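Local coordinates for glyoxalase family protein (Bacillus cereus, PDB 1ZSW) that binds a zinc ion and belongs to the glyoxalase, or vicinal oxygen chelate, superfamily, though the reaction it may catalyse is not known, at residues A195-T199 against E200-Y204; L257-W260 against E261-K265. One frame throughout, in Å; residues are numbered along the deposited sequence.

In the fold
Contacts 1 and 2 sit on two helices, 191-201 and 254-266, and pack against each other on the same side of the chain's centre, the contact centres about 14 Å apart. The joint is aromatic: Phe202 CE2 lies 3.5 Å from Trp260 CE3, the ring planes inclined at about 35°, while Phe202 also touches Val264 and Ile201 touches Gln263. Both contacts lie outside the zinc site of His33, His246 and Glu294 and supply none of its ligands. Contact 2 comes closer to it: the side chain of Leu257 is about 7 Å from that of Glu294 and about 11 Å from the zinc ion, whereas the side chain of Phe202 is about 10 Å from that of Glu294.

Contact 1 (A195-T199 against E200-Y204); sequences ASTLT and EIFGY
Thr197 O takes two backbone N-H groups at once, Ile201 N from well above its carbonyl plane and Phe202 N, at 3.3 Å from Thr197 O, in that plane, so the helix widens into a pi-type turn just before it ends. One residue earlier, Glu200 N still makes an i to i+4 bond to Ser196 O. Past the wide turn, Gly203 leaves helical geometry with positive phi (69°) and gives Thr199 O only a weak bond. Tyr204 N then reaches back to Leu198 O at 3.0 Å in a straight bond (164° at the hydrogen). A water closes the end, donating to both Thr199 O and Tyr204 O. The Thr199 methyl CG2, anti to the carbonyl carbon, lies 3.4 Å from Tyr204 O; the hydroxyl sits between N and C (chi1 60°). On the outer side, the extended Glu200 chain runs back along the helix and brings its carboxylate to Ser196, whose OG is 2.9 Å from Glu200 OE1. Contacts on the buried side are mostly between apolar carbons. Thr197 CG2 lies alongside two neighbours, 4.1 Å from both Ile201 CD1 and Phe202 CE1. Ile201 turns its other branch, CG2, over the centre of the Phe202 ring, 3.8 Å above the plane. Leu198 and Tyr204 meet through their CB atoms, which are 4.1 Å apart, and Phe216 of strand 213-217 packs on both. The i+5 bond to Thr197 O, the i+6 bond to Leu198 O and a glycine in the left-handed helical conformation unwind the C-terminal end of helix 191-201, which hands over to strand 205-209 in a beta-alpha-beta-beta-beta module of the vicinal oxygen chelate fold.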
loop_
_atom_site.group_PDB
_atom_site.type_symbol
_atom_site.label_atom_id
_atom_site.label_comp_id
_atom_site.label_asym_id
_atom_site.label_seq_id
_atom_site.Cartn_x
_atom_site.Cartn_y
_atom_site.Cartn_z
ATOM N N ALA A 195 -7.531 -6.961 15.717
ATOM C CA ALA A 195 -6.427 -6.837 16.661
ATOM C C ALA A 195 -5.757 -8.168 16.924
ATOM O O ALA A 195 -4.532 -8.228 16.938
ATOM C CB ALA A 195 -6.923 -6.216 17.986
ATOM N N SER A 196 -6.550 -9.229 17.147
ATOM C CA SER A 196 -6.015 -10.562 17.390
ATOM C C SER A 196 -5.196 -11.059 16.206
ATOM O O SER A 196 -4.119 -11.608 16.362
ATOM C CB SER A 196 -7.173 -11.532 17.672
ATOM O OG SER A 196 -6.678 -12.861 17.856
ATOM N N THR A 197 -5.683 -10.836 14.987
ATOM C CA THR A 197 -4.901 -11.211 13.813
ATOM C C THR A 197 -3.507 -10.563 13.779
ATOM O O THR A 197 -2.465 -11.240 13.570
ATOM C CB THR A 197 -5.709 -10.897 12.498
ATOM O OG1 THR A 197 -6.859 -11.753 12.464
ATOM C CG2 THR A 197 -4.843 -11.139 11.239
ATOM N N LEU A 198 -3.498 -9.248 13.979
ATOM C CA LEU A 198 -2.290 -8.477 13.890
ATOM C C LEU A 198 -1.328 -8.827 15.007
ATOM O O LEU A 198 -0.157 -8.998 14.734
ATOM C CB LEU A 198 -2.587 -6.967 13.898
ATOM C CG LEU A 198 -3.417 -6.464 12.708
ATOM C CD1 LEU A 198 -3.598 -4.972 12.833
ATOM C CD2 LEU A 198 -2.719 -6.764 11.379
ATOM N N THR A 199 -1.827 -8.960 16.239
ATOM C CA THR A 199 -0.885 -9.186 17.344
ATOM C C THR A 199 -0.550 -10.638 17.547
ATOM O O THR A 199 0.614 -10.957 17.797
ATOM C CB THR A 199 -1.408 -8.608 18.684
ATOM O OG1 THR A 199 -2.665 -9.239 19.008
ATOM C CG2 THR A 199 -1.590 -7.121 18.576
ATOM N N GLU A 200 -1.551 -11.511 17.482
ATOM C CA GLU A 200 -1.329 -12.939 17.772
ATOM C C GLU A 200 -0.706 -13.719 16.645
ATOM O O GLU A 200 0.104 -14.635 16.888
ATOM C CB GLU A 200 -2.610 -13.617 18.226
ATOM C CG GLU A 200 -3.250 -12.923 19.411
ATOM C CD GLU A 200 -4.576 -13.534 19.795
ATOM O OE1 GLU A 200 -4.886 -14.636 19.282
ATOM O OE2 GLU A 200 -5.315 -12.905 20.584
ATOM N N ILE A 201 -1.054 -13.383 15.400
ATOM C CA ILE A 201 -0.403 -14.076 14.298
ATOM C C ILE A 201 0.864 -13.348 13.893
ATOM O O ILE A 201 1.948 -13.910 13.896
ATOM C CB ILE A 201 -1.304 -14.200 13.037
ATOM C CG1 ILE A 201 -2.660 -14.812 13.379
ATOM C CG2 ILE A 201 -0.519 -14.962 11.939
ATOM C CD1 ILE A 201 -3.613 -14.937 12.151
ATOM N N PHE A 202 0.717 -12.071 13.575
ATOM C CA PHE A 202 1.803 -11.341 12.952
ATOM C C PHE A 202 2.791 -10.654 13.874
ATOM O O PHE A 202 3.810 -10.145 13.420
ATOM C CB PHE A 202 1.243 -10.396 11.890
ATOM C CG PHE A 202 0.673 -11.143 10.682
ATOM C CD1 PHE A 202 -0.687 -11.293 10.536
ATOM C CD2 PHE A 202 1.534 -11.769 9.780
ATOM C CE1 PHE A 202 -1.223 -12.024 9.436
ATOM C CE2 PHE A 202 1.033 -12.490 8.691
ATOM C CZ PHE A 202 -0.336 -12.623 8.525
ATOM N N GLY A 203 2.481 -10.668 15.163
ATOM C CA GLY A 203 3.378 -10.061 16.169
ATOM C C GLY A 203 3.486 -8.550 16.113
ATOM O O GLY A 203 4.523 -8.002 16.488
ATOM N N TYR A 204 2.449 -7.863 15.616
ATOM C CA TYR A 204 2.420 -6.409 15.629
ATOM C C TYR A 204 2.327 -5.952 17.070
ATOM O O TYR A 204 1.764 -6.652 17.944
ATOM C CB TYR A 204 1.224 -5.844 14.848
ATOM C CG TYR A 204 1.395 -5.830 13.350
ATOM C CD1 TYR A 204 1.772 -6.964 12.672
ATOM C CD2 TYR A 204 1.166 -4.684 12.637
ATOM C CE1 TYR A 204 1.894 -6.949 11.272
ATOM C CE2 TYR A 204 1.278 -4.645 11.223
ATOM C CZ TYR A 204 1.645 -5.773 10.573
ATOM O OH TYR A 204 1.782 -5.727 9.206
HETATM O O HOH W 1 2.381 -9.038 19.218
#

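Contact 2 (L257-W260 against E261-K265)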
loop_
_atom_site.group_PDB
_atom_site.type_symbol
_atom_site.label_atom_id
_atom_site.label_comp_id
_atom_site.label_asym_id
_atom_site.label_seq_id
_atom_site.Cartn_x
_atom_site.Cartn_y
_atom_site.Cartn_z
ATOM N N LEU A 257 7.946 -16.245 3.489
ATOM C CA LEU A 257 6.599 -16.317 2.890
ATOM C C LEU A 257 5.955 -17.683 3.183
ATOM O O LEU A 257 4.806 -17.772 3.594
ATOM C CB LEU A 257 6.666 -16.039 1.389
ATOM C CG LEU A 257 5.328 -16.086 0.654
ATOM C CD1 LEU A 257 4.470 -14.937 1.172
ATOM C CD2 LEU A 257 5.538 -15.873 -0.838
ATOM N N ALA A 258 6.724 -18.765 3.020
ATOM C CA ALA A 258 6.183 -20.095 3.336
ATOM C C ALA A 258 5.804 -20.267 4.811
ATOM O O ALA A 258 4.800 -20.888 5.128
ATOM C CB ALA A 258 7.169 -21.192 2.920
ATOM N N TYR A 259 6.612 -19.682 5.698
ATOM C CA TYR A 259 6.310 -19.682 7.114
ATOM C C TYR A 259 4.964 -19.021 7.386
ATOM O O TYR A 259 4.116 -19.581 8.074
ATOM C CB TYR A 259 7.420 -18.993 7.908
ATOM C CG TYR A 259 6.996 -18.656 9.320
ATOM C CD1 TYR A 259 6.507 -17.384 9.629
ATOM C CD2 TYR A 259 7.058 -19.605 10.342
ATOM C CE1 TYR A 259 6.081 -17.037 10.903
ATOM C CE2 TYR A 259 6.628 -19.272 11.655
ATOM C CZ TYR A 259 6.161 -17.979 11.933
ATOM O OH TYR A 259 5.726 -17.628 13.207
ATOM N N TRP A 260 4.745 -17.852 6.780
ATOM C CA TRP A 260 3.494 -17.132 6.994
ATOM C C TRP A 260 2.300 -17.837 6.382
ATOM O O TRP A 260 1.234 -17.798 6.950
ATOM C CB TRP A 260 3.600 -15.678 6.504
ATOM C CG TRP A 260 4.505 -14.842 7.382
ATOM C CD1 TRP A 260 5.682 -14.273 7.030
ATOM C CD2 TRP A 260 4.313 -14.552 8.779
ATOM N NE1 TRP A 260 6.243 -13.614 8.118
ATOM C CE2 TRP A 260 5.424 -13.778 9.203
ATOM C CE3 TRP A 260 3.344 -14.908 9.713
ATOM C CZ2 TRP A 260 5.563 -13.318 10.528
ATOM C CZ3 TRP A 260 3.466 -14.433 11.040
ATOM C CH2 TRP A 260 4.597 -13.666 11.425
ATOM N N GLU A 261 2.502 -18.498 5.245
ATOM C CA GLU A 261 1.426 -19.292 4.677
ATOM C C GLU A 261 0.957 -20.337 5.659
ATOM O O GLU A 261 -0.226 -20.494 5.880
ATOM C CB GLU A 261 1.799 -19.962 3.375
ATOM C CG GLU A 261 0.582 -20.706 2.857
ATOM C CD GLU A 261 0.713 -21.135 1.431
ATOM O OE1 GLU A 261 1.824 -21.527 1.019
ATOM O OE2 GLU A 261 -0.317 -21.052 0.733
ATOM N N GLU A 262 1.912 -21.029 6.280
ATOM C CA GLU A 262 1.573 -21.984 7.332
ATOM C C GLU A 262 0.832 -21.362 8.522
ATOM O O GLU A 262 -0.176 -21.894 8.986
ATOM C CB GLU A 262 2.842 -22.671 7.802
ATOM C CG GLU A 262 2.609 -23.701 8.862
ATOM C CD GLU A 262 2.021 -25.008 8.340
ATOM O OE1 GLU A 262 1.734 -25.115 7.110
ATOM O OE2 GLU A 262 1.859 -25.933 9.190
ATOM N N GLN A 263 1.304 -20.225 9.026
ATOM C CA GLN A 263 0.597 -19.558 10.118
ATOM C C GLN A 263 -0.844 -19.165 9.819
ATOM O O GLN A 263 -1.743 -19.317 10.657
ATOM C CB GLN A 263 1.395 -18.324 10.590
ATOM C CG GLN A 263 2.815 -18.664 11.025
ATOM C CD GLN A 263 2.837 -19.704 12.147
ATOM O OE1 GLN A 263 3.457 -20.764 12.024
ATOM N NE2 GLN A 263 2.163 -19.401 13.237
ATOM N N VAL A 264 -1.058 -18.654 8.612
ATOM C CA VAL A 264 -2.371 -18.243 8.152
ATOM C C VAL A 264 -3.323 -19.434 8.081
ATOM O O VAL A 264 -4.445 -19.359 8.562
ATOM C CB VAL A 264 -2.227 -17.534 6.801
ATOM C CG1 VAL A 264 -3.543 -17.403 6.078
ATOM C CG2 VAL A 264 -1.531 -16.171 7.070
ATOM N N LYS A 265 -2.832 -20.533 7.541
ATOM C CA LYS A 265 -3.627 -21.764 7.427
ATOM C C LYS A 265 -4.014 -22.308 8.808
ATOM O O LYS A 265 -5.145 -22.755 9.030
ATOM C CB LYS A 265 -2.825 -22.822 6.672
ATOM C CG LYS A 265 -2.770 -22.637 5.172
ATOM C CD LYS A 265 -2.283 -23.923 4.497
ATOM C CE LYS A 265 -2.282 -23.749 3.002
ATOM N NZ LYS A 265 -1.595 -24.864 2.280
#
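Gln263 lays its CG over one face of the Tyr259 ring, a CH-pi contact with CG 3.8 Å from the centroid and 23° off the ring normal. The chain bends at chi2 (-58°), which swings the flat amide toward the hydroxyl end of the same ring with its plane only 14° from that of the phenol. Tyr259 in turn presents its edge to its neighbour in sequence: CE1 stands 3.4 Å above the Trp260 plane, toward the rim of the indole. Gln263 also reaches the indole, its CG 4.0 Å from Trp260 CE3, but there the amide and ring planes are nearly perpendicular. The hydroxyl of Tyr259 is bonded to Met25 N, which probably helps to hold the phenol in place. Beneath the side chains run regular i to i+4 bonds, Gln263 N to Tyr259 O among them at 3.0 Å, and Val264 CG2 rests 3.2 Å from Trp260 O. Helix 254-266 packs on the sheet that carries the zinc ligands, with Leu257 and Trp260 on strands 244-251 and 292-300 and Val264 on strand 280-286, while Val264 also touches Phe269 in a loop.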